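Local structure of rhamnosidase B (Bacillus sp., 2OKX) at residues L681-P686 against S763-V768; F802-Y807 against E841-F846; A847-N852 against L856-C861. The protein hydrolyses terminal alpha-L-rhamnose from rhamnosides as a glycoside hydrolase of family 78, probably with inversion at the anomeric carbon. One frame throughout, in Å; residues are numbered along the deposited sequence.

Contact 1: L681-P686 against S763-V768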
loop_
_atom_site.group_PDB
_atom_site.type_symbol
_atom_site.label_atom_id
_atom_site.label_comp_id
_atom_site.label_asym_id
_atom_site.label_seq_id
_atom_site.Cartn_x
_atom_site.Cartn_y
_atom_site.Cartn_z
ATOM N N LEU A 681 0.812 -19.231 1.440
ATOM C CA LEU A 681 -0.381 -18.533 1.896
ATOM C C LEU A 681 -1.584 -18.521 0.963
ATOM O O LEU A 681 -1.460 -18.674 -0.252
ATOM C CB LEU A 681 -0.017 -17.078 2.214
ATOM C CG LEU A 681 -1.151 -16.154 2.668
ATOM C CD1 LEU A 681 -1.515 -16.494 4.103
ATOM C CD2 LEU A 681 -0.725 -14.694 2.554
ATOM N N LEU A 682 -2.751 -18.323 1.567
ATOM C CA LEU A 682 -4.007 -18.196 0.846
ATOM C C LEU A 682 -4.895 -17.182 1.567
ATOM O O LEU A 682 -5.240 -16.151 1.002
ATOM C CB LEU A 682 -4.756 -19.528 0.737
ATOM C CG LEU A 682 -6.139 -19.353 0.083
ATOM C CD1 LEU A 682 -5.982 -18.688 -1.282
ATOM C CD2 LEU A 682 -6.840 -20.695 -0.056
ATOM N N ASP A 683 -5.243 -17.464 2.822
ATOM C CA ASP A 683 -6.123 -16.581 3.588
ATOM C C ASP A 683 -5.604 -16.262 4.994
ATOM O O ASP A 683 -4.758 -16.979 5.531
ATOM C CB ASP A 683 -7.509 -17.232 3.701
ATOM C CG ASP A 683 -8.576 -16.267 4.175
ATOM O OD1 ASP A 683 -9.653 -16.740 4.606
ATOM O OD2 ASP A 683 -8.348 -15.040 4.103
ATOM N N TRP A 684 -6.119 -15.187 5.586
ATOM C CA TRP A 684 -5.719 -14.794 6.939
ATOM C C TRP A 684 -6.648 -15.501 7.921
ATOM O O TRP A 684 -7.549 -14.893 8.501
ATOM C CB TRP A 684 -5.820 -13.270 7.124
ATOM C CG TRP A 684 -4.844 -12.483 6.287
ATOM C CD1 TRP A 684 -5.145 -11.561 5.324
ATOM C CD2 TRP A 684 -3.410 -12.559 6.333
ATOM N NE1 TRP A 684 -3.992 -11.060 4.767
ATOM C CE2 TRP A 684 -2.912 -11.655 5.366
ATOM C CE3 TRP A 684 -2.498 -13.305 7.097
ATOM C CZ2 TRP A 684 -1.542 -11.477 5.140
ATOM C CZ3 TRP A 684 -1.133 -13.126 6.871
ATOM C CH2 TRP A 684 -0.671 -12.218 5.900
ATOM N N ALA A 685 -6.423 -16.799 8.087
ATOM C CA ALA A 685 -7.228 -17.618 8.983
ATOM C C ALA A 685 -6.389 -18.805 9.445
ATOM O O ALA A 685 -5.371 -19.120 8.832
ATOM C CB ALA A 685 -8.477 -18.104 8.261
ATOM N N PRO A 686 -6.814 -19.478 10.529
ATOM C CA PRO A 686 -6.137 -20.640 11.121
ATOM C C PRO A 686 -5.999 -21.858 10.207
ATOM O O PRO A 686 -6.080 -22.994 10.673
ATOM C CB PRO A 686 -6.995 -20.954 12.346
ATOM C CG PRO A 686 -7.578 -19.634 12.706
ATOM C CD PRO A 686 -7.961 -19.080 11.361
ATOM N N SER A 763 -10.691 -26.792 6.665
ATOM C CA SER A 763 -11.163 -25.429 6.461
ATOM C C SER A 763 -12.108 -25.297 5.277
ATOM O O SER A 763 -12.075 -26.096 4.343
ATOM C CB SER A 763 -9.967 -24.501 6.245
ATOM O OG SER A 763 -9.271 -24.861 5.064
ATOM N N MET A 764 -12.959 -24.280 5.328
ATOM C CA MET A 764 -13.891 -24.019 4.240
ATOM C C MET A 764 -13.081 -23.627 3.013
ATOM O O MET A 764 -13.429 -23.980 1.886
ATOM C CB MET A 764 -14.831 -22.874 4.607
ATOM C CG MET A 764 -16.003 -23.289 5.469
ATOM S SD MET A 764 -17.007 -24.503 4.594
ATOM C CE MET A 764 -17.577 -23.527 3.200
ATOM N N GLN A 765 -11.993 -22.897 3.255
ATOM C CA GLN A 765 -11.117 -22.421 2.193
ATOM C C GLN A 765 -10.660 -23.518 1.235
ATOM O O GLN A 765 -10.833 -23.411 0.020
ATOM C CB GLN A 765 -9.885 -21.727 2.794
ATOM C CG GLN A 765 -10.149 -20.368 3.460
ATOM C CD GLN A 765 -10.581 -20.464 4.916
ATOM O OE1 GLN A 765 -10.557 -19.469 5.645
ATOM N NE2 GLN A 765 -10.981 -21.655 5.345
ATOM N N THR A 766 -10.063 -24.570 1.781
ATOM C CA THR A 766 -9.574 -25.661 0.951
ATOM C C THR A 766 -10.683 -26.313 0.137
ATOM O O THR A 766 -10.478 -26.668 -1.022
ATOM C CB THR A 766 -8.875 -26.729 1.810
ATOM O OG1 THR A 766 -7.751 -26.133 2.473
ATOM C CG2 THR A 766 -8.390 -27.886 0.937
ATOM N N GLN A 767 -11.856 -26.462 0.744
ATOM C CA GLN A 767 -12.991 -27.075 0.062
ATOM C C GLN A 767 -13.469 -26.180 -1.082
ATOM O O GLN A 767 -13.734 -26.657 -2.188
ATOM C CB GLN A 767 -14.143 -27.308 1.044
ATOM C CG GLN A 767 -13.744 -27.943 2.371
ATOM C CD GLN A 767 -12.772 -29.099 2.212
ATOM O OE1 GLN A 767 -12.976 -29.992 1.388
ATOM N NE2 GLN A 767 -11.709 -29.092 3.015
ATOM N N VAL A 768 -13.583 -24.880 -0.809
ATOM C CA VAL A 768 -14.022 -23.931 -1.825
ATOM C C VAL A 768 -13.072 -23.960 -3.019
ATOM O O VAL A 768 -13.508 -23.983 -4.169
ATOM C CB VAL A 768 -14.081 -22.486 -1.261
ATOM C CG1 VAL A 768 -14.319 -21.492 -2.390
ATOM C CG2 VAL A 768 -15.195 -22.374 -0.234
#
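The carboxylate of Asp-683 and the side-chain amide of Gln-765 are the flat groups that meet here, their planes 52° apart and the two side chains running at about a right angle. OD1 of Asp-683 lies 3.1 Å from OE1 of Gln-765, but the glutamine amide is probably modelled the wrong way round. With it turned over, this approach may be a hydrogen bond. The other flat group is the indole of Trp-684, whose side chain sets out away from the helix; CD2 of Leu-681 lies on one face, 4.1 Å above the plane and toward the rim.

Whatever the glutamine does, other bonds hold the carboxylate: OD1 takes one from the backbone N of Gly-799, and OD2 pairs with the hydroxyl of Ser-800. OD2 also receives a weak bond from N of Trp-684, at 2.7 Å.

In Gln-765, CG stands anti to the carbonyl carbon (chi1 -71°), which puts it 3.8 Å from Asp-683 OD1; the bend at chi2 then turns the amide. An apolar contact adds to the meeting, CD2 of Leu-682 being 4.3 Å from CB of Gln-765, and the methyl of Ala-685 lies near the amide end. Met-803, from helix 801-813, packs on both Asp-683 and Gln-765.

The helix starts just before the glutamine. Ser-763 is its N-cap, OG accepting a weak but nearly straight bond from N of Thr-766 at 3.4 Å, while Asp-750 OD1 bonds the hydroxyls of Ser-763 and Thr-766. An inverse gamma turn centred on Trp-684 thus belongs to the loop between helix 647-665 and strand 694-695, which is joined here to the N-capped start of helix 764-772 in the alpha/alpha barrel of the six-hairpin glycosidases.

Contact 2: F802-Y807 against E841-F846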
loop_
_atom_site.group_PDB
_atom_site.type_symbol
_atom_site.label_atom_id
_atom_site.label_comp_id
_atom_site.label_asym_id
_atom_site.label_seq_id
_atom_site.Cartn_x
_atom_site.Cartn_y
_atom_site.Cartn_z
ATOM N N PHE A 802 -11.445 -11.163 0.858
ATOM C CA PHE A 802 -10.619 -11.609 -0.261
ATOM C C PHE A 802 -11.031 -13.039 -0.580
ATOM O O PHE A 802 -11.316 -13.380 -1.729
ATOM C CB PHE A 802 -9.139 -11.575 0.135
ATOM C CG PHE A 802 -8.221 -12.242 -0.859
ATOM C CD1 PHE A 802 -7.345 -13.242 -0.448
ATOM C CD2 PHE A 802 -8.212 -11.851 -2.196
ATOM C CE1 PHE A 802 -6.469 -13.846 -1.354
ATOM C CE2 PHE A 802 -7.340 -12.448 -3.110
ATOM C CZ PHE A 802 -6.467 -13.447 -2.687
ATOM N N MET A 803 -11.056 -13.870 0.457
ATOM C CA MET A 803 -11.442 -15.265 0.318
ATOM C C MET A 803 -12.929 -15.335 -0.028
ATOM O O MET A 803 -13.359 -16.230 -0.753
ATOM C CB MET A 803 -11.154 -16.013 1.624
ATOM C CG MET A 803 -11.393 -17.516 1.573
ATOM S SD MET A 803 -10.401 -18.391 0.332
ATOM C CE MET A 803 -11.695 -19.361 -0.475
ATOM N N SER A 804 -13.710 -14.386 0.486
ATOM C CA SER A 804 -15.142 -14.349 0.193
ATOM C C SER A 804 -15.370 -14.281 -1.317
ATOM O O SER A 804 -16.333 -14.844 -1.832
ATOM C CB SER A 804 -15.806 -13.134 0.854
ATOM O OG SER A 804 -15.950 -13.308 2.255
ATOM N N PHE A 805 -14.477 -13.592 -2.022
ATOM C CA PHE A 805 -14.597 -13.448 -3.473
ATOM C C PHE A 805 -14.619 -14.820 -4.141
ATOM O O PHE A 805 -15.473 -15.097 -4.987
ATOM C CB PHE A 805 -13.428 -12.625 -4.026
ATOM C CG PHE A 805 -13.630 -12.147 -5.441
ATOM C CD1 PHE A 805 -13.701 -13.050 -6.498
ATOM C CD2 PHE A 805 -13.734 -10.786 -5.716
ATOM C CE1 PHE A 805 -13.872 -12.608 -7.812
ATOM C CE2 PHE A 805 -13.904 -10.328 -7.023
ATOM C CZ PHE A 805 -13.973 -11.241 -8.076
ATOM N N PHE A 806 -13.671 -15.669 -3.763
ATOM C CA PHE A 806 -13.590 -17.010 -4.324
ATOM C C PHE A 806 -14.823 -17.809 -3.913
ATOM O O PHE A 806 -15.349 -18.604 -4.692
ATOM C CB PHE A 806 -12.305 -17.699 -3.846
ATOM C CG PHE A 806 -11.047 -17.029 -4.330
ATOM C CD1 PHE A 806 -10.746 -16.984 -5.687
ATOM C CD2 PHE A 806 -10.171 -16.425 -3.432
ATOM C CE1 PHE A 806 -9.590 -16.343 -6.146
ATOM C CE2 PHE A 806 -9.012 -15.783 -3.880
ATOM C CZ PHE A 806 -8.722 -15.741 -5.237
ATOM N N TYR A 807 -15.295 -17.580 -2.693
ATOM C CA TYR A 807 -16.478 -18.270 -2.189
ATOM C C TYR A 807 -17.701 -17.909 -3.041
ATOM O O TYR A 807 -18.525 -18.772 -3.361
ATOM C CB TYR A 807 -16.707 -17.888 -0.724
ATOM C CG TYR A 807 -17.958 -18.464 -0.094
ATOM C CD1 TYR A 807 -18.259 -19.825 -0.195
ATOM C CD2 TYR A 807 -18.827 -17.650 0.622
ATOM C CE1 TYR A 807 -19.401 -20.354 0.407
ATOM C CE2 TYR A 807 -19.964 -18.166 1.227
ATOM C CZ TYR A 807 -20.245 -19.516 1.115
ATOM O OH TYR A 807 -21.369 -20.014 1.724
ATOM N N GLU A 841 -9.806 -5.083 4.960
ATOM C CA GLU A 841 -8.818 -6.059 4.532
ATOM C C GLU A 841 -9.210 -7.445 5.044
ATOM O O GLU A 841 -9.092 -8.439 4.331
ATOM C CB GLU A 841 -7.452 -5.673 5.103
ATOM C CG GLU A 841 -6.321 -6.631 4.787
ATOM C CD GLU A 841 -5.034 -6.252 5.514
ATOM O OE1 GLU A 841 -3.971 -6.812 5.182
ATOM O OE2 GLU A 841 -5.091 -5.392 6.423
ATOM N N MET A 842 -9.669 -7.501 6.288
ATOM C CA MET A 842 -10.048 -8.766 6.905
ATOM C C MET A 842 -11.312 -8.620 7.730
ATOM O O MET A 842 -11.793 -7.504 7.965
ATOM C CB MET A 842 -8.927 -9.258 7.827
ATOM C CG MET A 842 -7.575 -9.419 7.154
ATOM S SD MET A 842 -6.251 -9.638 8.370
ATOM C CE MET A 842 -6.160 -7.962 9.025
ATOM N N TYR A 843 -11.840 -9.757 8.174
ATOM C CA TYR A 843 -13.032 -9.779 9.008
ATOM C C TYR A 843 -12.611 -9.723 10.470
ATOM O O TYR A 843 -11.481 -10.078 10.814
ATOM C CB TYR A 843 -13.836 -11.057 8.759
ATOM C CG TYR A 843 -14.541 -11.082 7.425
ATOM C CD1 TYR A 843 -14.466 -12.202 6.596
ATOM C CD2 TYR A 843 -15.290 -9.987 6.994
ATOM C CE1 TYR A 843 -15.119 -12.229 5.366
ATOM C CE2 TYR A 843 -15.948 -10.005 5.768
ATOM C CZ TYR A 843 -15.856 -11.130 4.959
ATOM O OH TYR A 843 -16.499 -11.147 3.742
ATOM N N PRO A 844 -13.510 -9.260 11.349
ATOM C CA PRO A 844 -13.204 -9.174 12.779
ATOM C C PRO A 844 -13.115 -10.565 13.396
ATOM O O PRO A 844 -13.546 -11.550 12.794
ATOM C CB PRO A 844 -14.393 -8.396 13.344
ATOM C CG PRO A 844 -14.867 -7.587 12.190
ATOM C CD PRO A 844 -14.770 -8.565 11.044
ATOM N N ASN A 845 -12.553 -10.632 14.598
ATOM C CA ASN A 845 -12.422 -11.872 15.354
ATOM C C ASN A 845 -11.447 -12.924 14.830
ATOM O O ASN A 845 -11.633 -14.123 15.047
ATOM C CB ASN A 845 -13.806 -12.495 15.569
ATOM C CG ASN A 845 -14.747 -11.564 16.319
ATOM O OD1 ASN A 845 -14.331 -10.849 17.235
ATOM N ND2 ASN A 845 -16.021 -11.573 15.941
ATOM N N PHE A 846 -10.417 -12.465 14.128
ATOM C CA PHE A 846 -9.354 -13.334 13.630
ATOM C C PHE A 846 -8.091 -12.639 14.127
ATOM O O PHE A 846 -7.947 -11.427 13.969
ATOM C CB PHE A 846 -9.346 -13.413 12.100
ATOM C CG PHE A 846 -10.406 -14.315 11.530
ATOM C CD1 PHE A 846 -11.706 -13.856 11.345
ATOM C CD2 PHE A 846 -10.104 -15.632 11.188
ATOM C CE1 PHE A 846 -12.689 -14.691 10.829
ATOM C CE2 PHE A 846 -11.082 -16.479 10.671
ATOM C CZ PHE A 846 -12.376 -16.008 10.490
#
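Ser-804 sits within helix 801-813, while Tyr-843 belongs to an irregular segment and has an extended backbone (phi -91°, psi 157°). The first bond of the tyrosine side chain points toward the helix, and the one close meeting is between the two hydroxyls: OG of Ser-804 lies 2.7 Å from OH of Tyr-843 in a hydrogen bond, and either group could be the donor.

The serine oxygen comes in at the edge of the phenol, in the plane of the ring, on the CE1 side; it is 3.4 Å from CE1 of Tyr-843. CB of Ser-804 stays farther back, 3.6 Å from the tyrosine OH. Tyr-843 has CG anti to its carbonyl carbon (chi1 -72°), and its ring runs beside Asn-827 and Gln-830 of helix 817-833. At the start of the helical segment, Phe-802 stacks with Trp-864.

Both partners are buried, so the bond gives each hydroxyl a partner inside the protein. It ties the far end of the tyrosine to the helix through one uncharged pair, with an in-plane approach that suits a phenolic oxygen.

Contact 3: A847-N852 against L856-C861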
loop_
_atom_site.group_PDB
_atom_site.type_symbol
_atom_site.label_atom_id
_atom_site.label_comp_id
_atom_site.label_asym_id
_atom_site.label_seq_id
_atom_site.Cartn_x
_atom_site.Cartn_y
_atom_site.Cartn_z
ATOM N N ALA A 847 -7.185 -13.393 14.738
ATOM C CA ALA A 847 -5.962 -12.808 15.281
ATOM C C ALA A 847 -4.883 -12.476 14.256
ATOM O O ALA A 847 -3.996 -11.663 14.526
ATOM C CB ALA A 847 -5.388 -13.730 16.349
ATOM N N GLU A 848 -4.956 -13.090 13.079
ATOM C CA GLU A 848 -3.945 -12.864 12.046
ATOM C C GLU A 848 -3.829 -11.449 11.477
ATOM O O GLU A 848 -4.794 -10.681 11.444
ATOM C CB GLU A 848 -4.147 -13.825 10.862
ATOM C CG GLU A 848 -3.922 -15.300 11.156
ATOM C CD GLU A 848 -5.164 -15.993 11.680
ATOM O OE1 GLU A 848 -5.097 -17.214 11.940
ATOM O OE2 GLU A 848 -6.208 -15.323 11.829
ATOM N N ASN A 849 -2.611 -11.128 11.049
ATOM C CA ASN A 849 -2.287 -9.870 10.390
ATOM C C ASN A 849 -2.781 -8.556 11.015
ATOM O O ASN A 849 -3.188 -7.647 10.297
ATOM C CB ASN A 849 -2.772 -9.986 8.937
ATOM C CG ASN A 849 -2.215 -8.907 8.034
ATOM O OD1 ASN A 849 -1.012 -8.643 8.027
ATOM N ND2 ASN A 849 -3.089 -8.290 7.250
ATOM N N ARG A 850 -2.738 -8.445 12.341
ATOM C CA ARG A 850 -3.171 -7.214 13.005
ATOM C C ARG A 850 -2.473 -7.035 14.358
ATOM O O ARG A 850 -2.216 -8.008 15.065
ATOM C CB ARG A 850 -4.696 -7.206 13.170
ATOM C CG ARG A 850 -5.267 -8.306 14.060
ATOM C CD ARG A 850 -6.778 -8.435 13.853
ATOM N NE ARG A 850 -7.097 -9.092 12.584
ATOM C CZ ARG A 850 -8.311 -9.153 12.042
ATOM N NH1 ARG A 850 -9.349 -8.590 12.646
ATOM N NH2 ARG A 850 -8.492 -9.796 10.893
ATOM N N SER A 851 -2.167 -5.785 14.703
ATOM C CA SER A 851 -1.466 -5.465 15.949
ATOM C C SER A 851 -2.196 -5.837 17.235
ATOM O O SER A 851 -1.560 -6.111 18.257
ATOM C CB SER A 851 -1.119 -3.973 15.984
ATOM O OG SER A 851 -0.227 -3.639 14.938
ATOM N N ASN A 852 -3.524 -5.832 17.186
ATOM C CA ASN A 852 -4.345 -6.172 18.345
ATOM C C ASN A 852 -5.530 -7.005 17.865
ATOM O O ASN A 852 -6.241 -6.611 16.940
ATOM C CB ASN A 852 -4.842 -4.894 19.033
ATOM C CG ASN A 852 -5.591 -5.174 20.326
ATOM O OD1 ASN A 852 -6.572 -5.919 20.343
ATOM N ND2 ASN A 852 -5.133 -4.570 21.419
ATOM N N LEU A 856 -10.939 -4.435 14.343
ATOM C CA LEU A 856 -11.884 -4.939 13.358
ATOM C C LEU A 856 -11.104 -5.507 12.176
ATOM O O LEU A 856 -11.489 -6.521 11.588
ATOM C CB LEU A 856 -12.805 -3.804 12.883
ATOM C CG LEU A 856 -13.754 -3.233 13.943
ATOM C CD1 LEU A 856 -14.406 -1.941 13.444
ATOM C CD2 LEU A 856 -14.812 -4.279 14.281
ATOM N N THR A 857 -9.995 -4.849 11.851
ATOM C CA THR A 857 -9.143 -5.227 10.727
ATOM C C THR A 857 -7.904 -4.334 10.792
ATOM O O THR A 857 -7.888 -3.356 11.542
ATOM C CB THR A 857 -9.880 -4.961 9.388
ATOM O OG1 THR A 857 -9.035 -5.299 8.279
ATOM C CG2 THR A 857 -10.269 -3.490 9.290
ATOM N N ARG A 858 -6.865 -4.663 10.030
ATOM C CA ARG A 858 -5.673 -3.813 10.021
ATOM C C ARG A 858 -6.013 -2.657 9.084
ATOM O O ARG A 858 -6.314 -1.546 9.524
ATOM C CB ARG A 858 -4.450 -4.565 9.484
ATOM C CG ARG A 858 -3.210 -3.667 9.393
ATOM C CD ARG A 858 -2.057 -4.296 8.617
ATOM N NE ARG A 858 -2.395 -4.588 7.224
ATOM C CZ ARG A 858 -1.546 -4.445 6.208
ATOM N NH1 ARG A 858 -0.311 -4.005 6.428
ATOM N NH2 ARG A 858 -1.921 -4.763 4.971
ATOM N N SER A 859 -5.976 -2.938 7.785
ATOM C CA SER A 859 -6.314 -1.951 6.768
ATOM C C SER A 859 -7.832 -1.920 6.580
ATOM O O SER A 859 -8.480 -2.970 6.501
ATOM C CB SER A 859 -5.653 -2.319 5.446
ATOM O OG SER A 859 -6.261 -1.630 4.369
ATOM N N HIS A 860 -8.398 -0.718 6.511
ATOM C CA HIS A 860 -9.836 -0.569 6.328
ATOM C C HIS A 860 -10.202 -0.359 4.865
ATOM O O HIS A 860 -11.375 -0.184 4.535
ATOM C CB HIS A 860 -10.354 0.607 7.162
ATOM C CG HIS A 860 -10.392 0.330 8.632
ATOM N ND1 HIS A 860 -11.571 0.218 9.337
ATOM C CD2 HIS A 860 -9.398 0.093 9.520
ATOM C CE1 HIS A 860 -11.300 -0.079 10.596
ATOM N NE2 HIS A 860 -9.990 -0.162 10.733
ATOM N N CYS A 861 -9.201 -0.383 3.991
ATOM C CA CYS A 861 -9.435 -0.168 2.566
ATOM C C CYS A 861 -8.538 -1.076 1.723
ATOM O O CYS A 861 -7.410 -0.712 1.403
ATOM C CB CYS A 861 -9.166 1.307 2.222
ATOM S SG CYS A 861 -9.498 1.789 0.498
#
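Leu-856 meets Arg-850 through its carbonyl: O accepts a weak, strongly bent bond from NH1 of Arg-850, at 3.2 Å. The arginine is aimed there by a bend at chi3 (75°), and its guanidinium is steadied from its own side of the loop. NE gives a nearly straight bond to O of Glu-848, 3.0 Å away and in the guanidinium plane, and NH2 is bonded to the backbone O of Tyr-843.

Thr-857 follows, its CA lying 3.8 Å above one face of the Arg-850 guanidinium, toward the rim. Its OG1 donates to O of Ser-859, from above the carbonyl plane, and takes a bond from N of Met-842. Its methyl CG2 rests over the centre of the His-860 ring.

CB of Arg-858 lies 3.4 Å from the backbone O of Asn-849, a buried oxygen with no hydrogen-bond partner in the model. Further along, the Asn-849 and Arg-858 side chains pass at a slant, amide and guanidinium planes 54° apart. OD1 of Asn-849 sits over one face of the guanidinium. ND2 is 3.8 Å from NE of Arg-858, two donors and no bond; it has a weak hydrogen bond to Glu-841 OE1, the oxygen that also bridges to Arg-858. Salt bridges to Glu-841 and Glu-572 balance the charge and probably limit the swing of the guanidinium.

Ser-859 N is bonded to OE2 of Glu-841. In His-860, N and NE2 bond Glu-469 and Gln-477 respectively. Glycerol lies about 3 Å from the Arg-858 side chain, nearest atoms. An arginine held between two glutamates beside a bound polyol is consistent with the wall of a sugar-binding pocket in the alpha/alpha barrel domain, although no substrate marks it here.

In the fold
Contacts 1 and 2 have centres about 10 Å apart and meet where CB of Met-803 lies 3.4 Å from OD1 of Asp-683. Contacts 2 and 3 are about 11 Å apart between centres, and the salt bridge from Glu-841 OE1 to Arg-858 NH2, 2.9 Å, joins them. The outer pair, contacts 1 and 3, stand about 17 Å apart yet still touch through Trp-684, whose CD2 is 3.7 Å from CB of Asn-849. Glycerol lies about 6 Å from the Gln-765 side chain and 4 Å from that of Tyr-843; the molecule at Arg-858 is a separate one. Such molecules often mark pockets, so contact 3 in particular may border the substrate-binding region.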